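Local coordinates for protein myosin IE heavy chain (Dictyostelium discoideum, PDB 1LKX) that binds actin and ATP as the motor domain of a single-headed myosin, whose actin-activated ATPase may move membranes relative to actin filaments, at residues A[12-17]-A[618-623]; A[451-456]-A[478-483]; A[166-171]-A[380-385]. All coordinates share one frame; numbering follows the deposited sequence.

Interaction 1 (A[12-17]-A[618-623]); sequences DFVLLN and RVRRAG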
loop_
_atom_site.group_PDB
_atom_site.type_symbol
_atom_site.label_atom_id
_atom_site.label_comp_id
_atom_site.label_asym_id
_atom_site.label_seq_id
_atom_site.Cartn_x
_atom_site.Cartn_y
_atom_site.Cartn_z
ATOM N N ASP A 12 -1.462 -25.996 2.934
ATOM C CA ASP A 12 -2.199 -25.690 4.159
ATOM C C ASP A 12 -1.466 -26.268 5.393
ATOM O O ASP A 12 -1.381 -27.477 5.588
ATOM C CB ASP A 12 -3.631 -26.236 4.101
ATOM C CG ASP A 12 -4.462 -25.813 5.304
ATOM O OD1 ASP A 12 -4.012 -26.040 6.447
ATOM O OD2 ASP A 12 -5.559 -25.256 5.112
ATOM N N PHE A 13 -0.958 -25.368 6.228
ATOM C CA PHE A 13 -0.208 -25.731 7.415
ATOM C C PHE A 13 -1.009 -26.416 8.504
ATOM O O PHE A 13 -0.433 -27.057 9.377
ATOM C CB PHE A 13 0.483 -24.487 8.002
ATOM C CG PHE A 13 1.503 -23.860 7.083
ATOM C CD1 PHE A 13 1.135 -22.878 6.173
ATOM C CD2 PHE A 13 2.830 -24.277 7.110
ATOM C CE1 PHE A 13 2.071 -22.320 5.305
ATOM C CE2 PHE A 13 3.771 -23.724 6.246
ATOM C CZ PHE A 13 3.388 -22.743 5.340
ATOM N N VAL A 14 -2.326 -26.297 8.480
ATOM C CA VAL A 14 -3.105 -26.941 9.531
ATOM C C VAL A 14 -2.822 -28.439 9.514
ATOM O O VAL A 14 -3.029 -29.127 10.507
ATOM C CB VAL A 14 -4.615 -26.719 9.344
ATOM C CG1 VAL A 14 -5.353 -27.178 10.574
ATOM C CG2 VAL A 14 -4.904 -25.250 9.074
ATOM N N LEU A 15 -2.334 -28.929 8.375
ATOM C CA LEU A 15 -2.015 -30.342 8.214
ATOM C C LEU A 15 -0.599 -30.678 8.624
ATOM O O LEU A 15 -0.119 -31.770 8.327
ATOM C CB LEU A 15 -2.198 -30.787 6.767
ATOM C CG LEU A 15 -3.590 -30.614 6.192
ATOM C CD1 LEU A 15 -3.597 -31.119 4.766
ATOM C CD2 LEU A 15 -4.584 -31.353 7.052
ATOM N N LEU A 16 0.086 -29.753 9.284
ATOM C CA LEU A 16 1.446 -30.037 9.723
ATOM C C LEU A 16 1.402 -31.143 10.762
ATOM O O LEU A 16 0.565 -31.123 11.668
ATOM C CB LEU A 16 2.096 -28.801 10.345
ATOM C CG LEU A 16 2.610 -27.685 9.437
ATOM C CD1 LEU A 16 3.024 -26.497 10.281
ATOM C CD2 LEU A 16 3.778 -28.190 8.611
ATOM N N ASN A 17 2.301 -32.107 10.616
ATOM C CA ASN A 17 2.406 -33.247 11.534
ATOM C C ASN A 17 2.503 -32.730 12.973
ATOM O O ASN A 17 1.642 -32.992 13.825
ATOM C CB ASN A 17 3.675 -34.038 11.209
ATOM C CG ASN A 17 4.912 -33.145 11.183
ATOM O OD1 ASN A 17 4.988 -32.200 10.386
ATOM N ND2 ASN A 17 5.874 -33.422 12.066
ATOM N N ARG A 618 -2.397 -22.883 14.834
ATOM C CA ARG A 618 -2.819 -23.362 16.135
ATOM C C ARG A 618 -4.324 -23.160 16.302
ATOM O O ARG A 618 -5.061 -24.129 16.472
ATOM C CB ARG A 618 -2.036 -22.636 17.232
ATOM C CG ARG A 618 -1.946 -23.392 18.551
ATOM C CD ARG A 618 -0.964 -22.729 19.522
ATOM N NE ARG A 618 0.367 -22.592 18.929
ATOM C CZ ARG A 618 1.196 -23.606 18.689
ATOM N NH1 ARG A 618 0.845 -24.848 18.995
ATOM N NH2 ARG A 618 2.377 -23.382 18.126
ATOM N N VAL A 619 -4.785 -21.913 16.239
ATOM C CA VAL A 619 -6.212 -21.627 16.384
ATOM C C VAL A 619 -7.011 -22.470 15.401
ATOM O O VAL A 619 -7.944 -23.167 15.789
ATOM C CB VAL A 619 -6.538 -20.127 16.124
ATOM C CG1 VAL A 619 -8.021 -19.950 15.836
ATOM C CG2 VAL A 619 -6.160 -19.297 17.323
ATOM N N ARG A 620 -6.632 -22.405 14.128
ATOM C CA ARG A 620 -7.312 -23.150 13.069
ATOM C C ARG A 620 -7.489 -24.624 13.458
ATOM O O ARG A 620 -8.493 -25.264 13.123
ATOM C CB ARG A 620 -6.509 -23.046 11.771
ATOM C CG ARG A 620 -7.312 -23.326 10.511
ATOM C CD ARG A 620 -8.357 -22.248 10.275
ATOM N NE ARG A 620 -9.457 -22.320 11.231
ATOM C CZ ARG A 620 -10.116 -21.256 11.681
ATOM N NH1 ARG A 620 -9.776 -20.039 11.268
ATOM N NH2 ARG A 620 -11.127 -21.405 12.526
ATOM N N ARG A 621 -6.502 -25.166 14.158
ATOM C CA ARG A 621 -6.596 -26.541 14.601
ATOM C C ARG A 621 -7.676 -26.617 15.674
ATOM O O ARG A 621 -8.835 -26.892 15.363
ATOM C CB ARG A 621 -5.254 -27.018 15.148
ATOM C CG ARG A 621 -4.361 -27.605 14.085
ATOM C CD ARG A 621 -3.066 -28.067 14.681
ATOM N NE ARG A 621 -2.379 -28.999 13.800
ATOM C CZ ARG A 621 -2.835 -30.208 13.493
ATOM N NH1 ARG A 621 -2.139 -30.992 12.680
ATOM N NH2 ARG A 621 -3.987 -30.632 13.997
ATOM N N ALA A 622 -7.302 -26.347 16.923
ATOM C CA ALA A 622 -8.241 -26.387 18.041
ATOM C C ALA A 622 -9.647 -25.911 17.663
ATOM O O ALA A 622 -10.644 -26.449 18.148
ATOM C CB ALA A 622 -7.697 -25.547 19.197
ATOM N N GLY A 623 -9.714 -24.908 16.791
ATOM C CA GLY A 623 -10.992 -24.353 16.365
ATOM C C GLY A 623 -11.781 -25.183 15.369
ATOM O O GLY A 623 -11.410 -26.314 15.062
#
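V14 wedges its two methyls against the stems of R620 and R621, and R621 then reaches past it to a backbone carbonyl. This pinning of a loop by an arginine from a helix end ties two distant parts of the myosin motor domain: the loop before helix 21-33, with a short 3-10 segment at 13-14, and the last turn of helix 614-622, which lies in the actin-binding region. V14 has CG1 anti to its nitrogen (chi1 -170°), which splits the branches between the arginines. V14 CG1 rests on CG of R621 at 3.7 Å, the two side chains running past each other in opposite directions. R620 offers the other methyl, CG2, its aliphatic base. Its CB leans toward the loop, but bends at chi2 and chi3 carry the charged end away to a salt bridge with E422 of helix 398-430. R621 starts beside its own nitrogen and stays extended from CG to NE, long enough to bring the guanidinium to the carbonyls of V14 and L16. There R621 NH1 donates to L16 O at 2.9 Å. V14 O sits over one face of the same group, 3.2 Å from CZ of R621; neither NE nor NH1 has the angle for a hydrogen bond to it, although its partial charge probably suits the cation. A leucine in place of R621 would probably leave L16 O without its donor across this contact and V14 O without the cation beside it, so that this corner of the loop would be held to the helix mainly by the packing of V14. In the bond from NH1 to L16 O the N-H...O angle is 148°, moderately bent, and the oxygen lies at the edge of the R621 guanidinium, near its plane.

Interaction 2 (A[451-456]-A[478-483]); sequences KPIGLI and CKQFEK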
loop_
_atom_site.group_PDB
_atom_site.type_symbol
_atom_site.label_atom_id
_atom_site.label_comp_id
_atom_site.label_asym_id
_atom_site.label_seq_id
_atom_site.Cartn_x
_atom_site.Cartn_y
_atom_site.Cartn_z
ATOM N N LYS A 451 -4.147 9.217 19.306
ATOM C CA LYS A 451 -4.971 10.140 20.103
ATOM C C LYS A 451 -4.205 11.010 21.110
ATOM O O LYS A 451 -3.001 10.810 21.270
ATOM C CB LYS A 451 -6.088 9.342 20.784
ATOM C CG LYS A 451 -7.115 8.779 19.781
ATOM C CD LYS A 451 -6.555 7.593 18.988
ATOM C CE LYS A 451 -7.429 7.209 17.793
ATOM N NZ LYS A 451 -7.250 8.125 16.629
ATOM N N PRO A 452 -4.885 11.982 21.795
ATOM C CA PRO A 452 -4.308 12.919 22.796
ATOM C C PRO A 452 -3.158 12.319 23.587
ATOM O O PRO A 452 -3.377 11.434 24.417
ATOM C CB PRO A 452 -5.489 13.241 23.701
ATOM C CG PRO A 452 -6.613 13.250 22.744
ATOM C CD PRO A 452 -6.359 12.035 21.854
ATOM N N ILE A 453 -1.943 12.812 23.355
ATOM C CA ILE A 453 -0.747 12.267 24.012
ATOM C C ILE A 453 -0.290 11.052 23.197
ATOM O O ILE A 453 -0.186 9.937 23.708
ATOM C CB ILE A 453 -1.017 11.785 25.460
ATOM C CG1 ILE A 453 -1.659 12.896 26.281
ATOM C CG2 ILE A 453 0.278 11.380 26.121
ATOM C CD1 ILE A 453 -2.184 12.418 27.607
ATOM N N GLY A 454 -0.046 11.278 21.912
ATOM C CA GLY A 454 0.402 10.223 21.026
ATOM C C GLY A 454 1.443 10.871 20.148
ATOM O O GLY A 454 1.471 12.094 20.045
ATOM N N LEU A 455 2.298 10.081 19.513
ATOM C CA LEU A 455 3.336 10.658 18.675
ATOM C C LEU A 455 2.857 11.741 17.714
ATOM O O LEU A 455 3.261 12.894 17.835
ATOM C CB LEU A 455 4.053 9.576 17.887
ATOM C CG LEU A 455 4.866 8.576 18.694
ATOM C CD1 LEU A 455 5.559 7.625 17.735
ATOM C CD2 LEU A 455 5.879 9.304 19.558
ATOM N N ILE A 456 1.997 11.398 16.764
ATOM C CA ILE A 456 1.564 12.415 15.819
ATOM C C ILE A 456 0.711 13.510 16.428
ATOM O O ILE A 456 0.601 14.599 15.861
ATOM C CB ILE A 456 0.830 11.806 14.601
ATOM C CG1 ILE A 456 -0.236 10.816 15.052
ATOM C CG2 ILE A 456 1.841 11.130 13.677
ATOM C CD1 ILE A 456 -0.887 10.086 13.883
ATOM N N CYS A 478 10.245 12.038 24.461
ATOM C CA CYS A 478 11.122 11.352 25.399
ATOM C C CYS A 478 10.680 11.469 26.843
ATOM O O CYS A 478 10.835 10.527 27.627
ATOM C CB CYS A 478 12.555 11.863 25.248
ATOM S SG CYS A 478 13.347 11.446 23.658
ATOM N N LYS A 479 10.129 12.624 27.199
ATOM C CA LYS A 479 9.651 12.841 28.555
ATOM C C LYS A 479 8.275 12.207 28.728
ATOM O O LYS A 479 8.062 11.414 29.636
ATOM C CB LYS A 479 9.567 14.340 28.863
ATOM C CG LYS A 479 10.917 15.044 28.947
ATOM C CD LYS A 479 10.748 16.516 29.330
ATOM C CE LYS A 479 12.098 17.208 29.513
ATOM N NZ LYS A 479 12.949 17.166 28.285
ATOM N N GLN A 480 7.354 12.555 27.836
ATOM C CA GLN A 480 5.984 12.060 27.875
ATOM C C GLN A 480 5.885 10.548 27.891
ATOM O O GLN A 480 4.927 9.984 28.413
ATOM C CB GLN A 480 5.210 12.611 26.677
ATOM C CG GLN A 480 3.763 12.167 26.610
ATOM C CD GLN A 480 2.941 12.654 27.788
ATOM O OE1 GLN A 480 2.813 13.857 28.018
ATOM N NE2 GLN A 480 2.378 11.719 28.539
ATOM N N PHE A 481 6.877 9.889 27.313
ATOM C CA PHE A 481 6.880 8.434 27.261
ATOM C C PHE A 481 8.072 7.848 27.999
ATOM O O PHE A 481 8.467 8.339 29.055
ATOM C CB PHE A 481 6.879 7.967 25.805
ATOM C CG PHE A 481 5.662 8.389 25.043
ATOM C CD1 PHE A 481 4.453 7.729 25.228
ATOM C CD2 PHE A 481 5.707 9.480 24.183
ATOM C CE1 PHE A 481 3.296 8.156 24.569
ATOM C CE2 PHE A 481 4.562 9.909 23.524
ATOM C CZ PHE A 481 3.351 9.246 23.718
ATOM N N GLU A 482 8.652 6.801 27.432
ATOM C CA GLU A 482 9.781 6.143 28.065
ATOM C C GLU A 482 9.456 5.917 29.527
ATOM O O GLU A 482 10.007 6.531 30.436
ATOM C CB GLU A 482 11.057 6.961 27.896
ATOM C CG GLU A 482 11.643 6.818 26.497
ATOM C CD GLU A 482 12.965 7.538 26.325
ATOM O OE1 GLU A 482 12.973 8.793 26.384
ATOM O OE2 GLU A 482 13.990 6.835 26.134
ATOM N N LYS A 483 8.508 5.012 29.686
ATOM C CA LYS A 483 7.944 4.527 30.931
ATOM C C LYS A 483 6.869 3.710 30.227
ATOM O O LYS A 483 6.069 2.987 30.825
ATOM C CB LYS A 483 7.339 5.670 31.757
ATOM C CG LYS A 483 7.309 5.389 33.265
ATOM C CD LYS A 483 8.705 5.020 33.777
ATOM C CE LYS A 483 8.700 4.575 35.243
ATOM N NZ LYS A 483 8.372 5.668 36.211
#
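I453 lays one methyl over the flat amide of Q480, the two side chains crossing at about a right angle. The touching branch is CG2, which stands anti to the backbone nitrogen of I453 while CG1 turns off beside that nitrogen. I453 CG2 meets the amide from one face, nearer the nitrogen end, 3.2 Å from NE2 of Q480. The bend of Q480 at chi2 (63°) brings the amide round, and chi3 (60°) turns its face to the methyl. Closer to the backbone, CG of Q480 is anti to N, which places it over one face of the neighbouring F481 ring, offset toward the rim, so that Q480 is in touch with the isoleucine on one side and the phenyl group on another. Both segments sit at helix ends: G454 is the N-cap of helix 455-464, and F481 is the first residue beyond helix 470-480. The contact thus closes a helix-loop-helix unit, probably the helix-loop-helix of the lower 50 kDa subdomain, as in other myosins. F481 points its ring between the ends, edge first. CZ of F481 comes to 3.6 Å from I453 O, and CA of G454 also lies at the ring edge, near its plane, 4.1 Å from the same CZ. L455 approaches obliquely with CD2, 4.2 Å from CE2 of F481. The phenyl group is buried and packs on I448 as well, whereas I453 and Q480 are exposed, placing the methyl-amide contact at the outer margin. K451 and I456 pack against R567 of helix 562-577.

Interaction 3 (A[166-171]-A[380-385]); sequences MQFNAV and PVIGIL. Unlike the reference sequence in segment 380-385: P380 (reference Thr).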
loop_
_atom_site.group_PDB
_atom_site.type_symbol
_atom_site.label_atom_id
_atom_site.label_comp_id
_atom_site.label_asym_id
_atom_site.label_seq_id
_atom_site.Cartn_x
_atom_site.Cartn_y
_atom_site.Cartn_z
ATOM N N MET A 166 -13.146 -2.980 -7.249
ATOM C CA MET A 166 -13.741 -3.563 -8.444
ATOM C C MET A 166 -15.260 -3.444 -8.297
ATOM O O MET A 166 -15.832 -3.933 -7.317
ATOM C CB MET A 166 -13.371 -5.041 -8.550
ATOM C CG MET A 166 -11.880 -5.363 -8.467
ATOM S SD MET A 166 -10.989 -5.169 -10.017
ATOM C CE MET A 166 -12.112 -6.130 -11.177
ATOM N N GLN A 167 -15.915 -2.808 -9.264
ATOM C CA GLN A 167 -17.360 -2.634 -9.210
ATOM C C GLN A 167 -18.083 -3.592 -10.141
ATOM O O GLN A 167 -17.771 -3.673 -11.328
ATOM C CB GLN A 167 -17.720 -1.203 -9.587
ATOM C CG GLN A 167 -17.005 -0.170 -8.757
ATOM C CD GLN A 167 -17.120 1.226 -9.343
ATOM O OE1 GLN A 167 -16.529 2.176 -8.831
ATOM N NE2 GLN A 167 -17.880 1.354 -10.420
ATOM N N PHE A 168 -19.058 -4.315 -9.601
ATOM C CA PHE A 168 -19.838 -5.266 -10.387
ATOM C C PHE A 168 -21.309 -4.979 -10.195
ATOM O O PHE A 168 -21.688 -4.262 -9.267
ATOM C CB PHE A 168 -19.602 -6.704 -9.911
ATOM C CG PHE A 168 -18.170 -7.115 -9.903
ATOM C CD1 PHE A 168 -17.309 -6.658 -8.913
ATOM C CD2 PHE A 168 -17.673 -7.956 -10.892
ATOM C CE1 PHE A 168 -15.971 -7.034 -8.909
ATOM C CE2 PHE A 168 -16.336 -8.333 -10.892
ATOM C CZ PHE A 168 -15.482 -7.872 -9.900
ATOM N N ASN A 169 -22.135 -5.548 -11.066
ATOM C CA ASN A 169 -23.583 -5.414 -10.944
ATOM C C ASN A 169 -24.088 -6.742 -10.363
ATOM O O ASN A 169 -23.334 -7.715 -10.287
ATOM C CB ASN A 169 -24.225 -5.165 -12.305
ATOM C CG ASN A 169 -23.886 -6.243 -13.313
ATOM O OD1 ASN A 169 -23.389 -7.309 -12.958
ATOM N ND2 ASN A 169 -24.165 -5.975 -14.578
ATOM N N ALA A 170 -25.351 -6.789 -9.960
ATOM C CA ALA A 170 -25.919 -8.007 -9.383
ATOM C C ALA A 170 -25.641 -9.279 -10.194
ATOM O O ALA A 170 -25.512 -10.366 -9.629
ATOM C CB ALA A 170 -27.409 -7.836 -9.204
ATOM N N VAL A 171 -25.559 -9.144 -11.513
ATOM C CA VAL A 171 -25.309 -10.282 -12.381
ATOM C C VAL A 171 -23.858 -10.751 -12.289
ATOM O O VAL A 171 -23.534 -11.880 -12.674
ATOM C CB VAL A 171 -25.675 -9.939 -13.849
ATOM C CG1 VAL A 171 -25.045 -10.937 -14.819
ATOM C CG2 VAL A 171 -27.184 -9.969 -14.006
ATOM N N PRO A 380 -22.529 -4.521 -6.122
ATOM C CA PRO A 380 -21.562 -5.037 -5.147
ATOM C C PRO A 380 -20.152 -4.690 -5.569
ATOM O O PRO A 380 -19.885 -4.516 -6.751
ATOM C CB PRO A 380 -21.818 -6.537 -5.162
ATOM C CG PRO A 380 -22.166 -6.772 -6.581
ATOM C CD PRO A 380 -23.104 -5.620 -6.913
ATOM N N VAL A 381 -19.256 -4.594 -4.595
ATOM C CA VAL A 381 -17.866 -4.232 -4.836
ATOM C C VAL A 381 -16.849 -5.198 -4.235
ATOM O O VAL A 381 -17.107 -5.850 -3.223
ATOM C CB VAL A 381 -17.583 -2.852 -4.243
ATOM C CG1 VAL A 381 -16.121 -2.502 -4.381
ATOM C CG2 VAL A 381 -18.439 -1.833 -4.932
ATOM N N ILE A 382 -15.690 -5.298 -4.868
ATOM C CA ILE A 382 -14.635 -6.138 -4.340
ATOM C C ILE A 382 -13.407 -5.254 -4.213
ATOM O O ILE A 382 -12.798 -4.885 -5.207
ATOM C CB ILE A 382 -14.305 -7.316 -5.256
ATOM C CG1 ILE A 382 -15.387 -8.383 -5.152
ATOM C CG2 ILE A 382 -12.986 -7.914 -4.855
ATOM C CD1 ILE A 382 -15.033 -9.660 -5.873
ATOM N N GLY A 383 -13.058 -4.898 -2.985
ATOM C CA GLY A 383 -11.901 -4.055 -2.778
ATOM C C GLY A 383 -10.627 -4.864 -2.670
ATOM O O GLY A 383 -10.642 -6.017 -2.257
ATOM N N ILE A 384 -9.519 -4.253 -3.057
ATOM C CA ILE A 384 -8.225 -4.895 -2.996
ATOM C C ILE A 384 -7.284 -3.868 -2.387
ATOM O O ILE A 384 -7.151 -2.764 -2.896
ATOM C CB ILE A 384 -7.725 -5.258 -4.389
ATOM C CG1 ILE A 384 -8.752 -6.129 -5.109
ATOM C CG2 ILE A 384 -6.422 -6.009 -4.285
ATOM C CD1 ILE A 384 -8.350 -6.497 -6.530
ATOM N N LEU A 385 -6.634 -4.225 -1.290
ATOM C CA LEU A 385 -5.731 -3.300 -0.625
ATOM C C LEU A 385 -4.278 -3.556 -0.957
ATOM O O LEU A 385 -3.801 -4.672 -0.850
ATOM C CB LEU A 385 -5.912 -3.382 0.886
ATOM C CG LEU A 385 -5.017 -2.406 1.636
ATOM C CD1 LEU A 385 -5.590 -1.029 1.525
ATOM C CD2 LEU A 385 -4.913 -2.796 3.082
#
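The central beta-sheet of the myosin motor pairs strands 161-168 and 381-386 here, antiparallel, the axes of 166-168 and 381-385 approaching to 4.8 Å at 171°. M166 and I382 form a hydrogen-bonded pair: I382 N donates to M166 O at 2.8 Å in the carbonyl plane, while M166 N reaches I382 O at 2.8 Å from above its plane. Further along, F168 N approaches P380 O nearly along its C=O axis, at 3.0 Å. P380, where the reference sequence has threonine, accepts through its carbonyl. With CG anti to its carbonyl carbon (chi1 -55°), F168 swings its ring toward I382, F168 CE1 lying 4.0 Å from I382 CB, while P380 O meets the ring edge. On this same face M166 CG touches I384 CD1 at 4.2 Å, and M115, L118 and I114 of helix 107-121 cover the group. Q167 and V381, a non-hydrogen-bonded pair, face the other way. Three backbone bonds under an apolar cover imply a stable strand pairing, which joins the strand that follows S157 and S158 of the vanadate pocket to the one that runs on toward Y388 and G389 of the same pocket.

The three contacts lie in one motor domain yet touch nowhere. Along the chain, interaction 1 spans nearly all of it, and within that span interaction 3 closes before interaction 2 opens. Interaction 3 is the most central, in the sheet beside the nucleotide, and its nearest atoms are about 20 Å from interaction 1 and about 17 Å from interaction 2. The other two are peripheral, their centres 39 Å apart. Helix 398-430 follows the strand of interaction 3 in sequence and meets helix 614-622 of interaction 1 through the salt bridge of E422 with R620, a route by which the nucleotide site may communicate with that region.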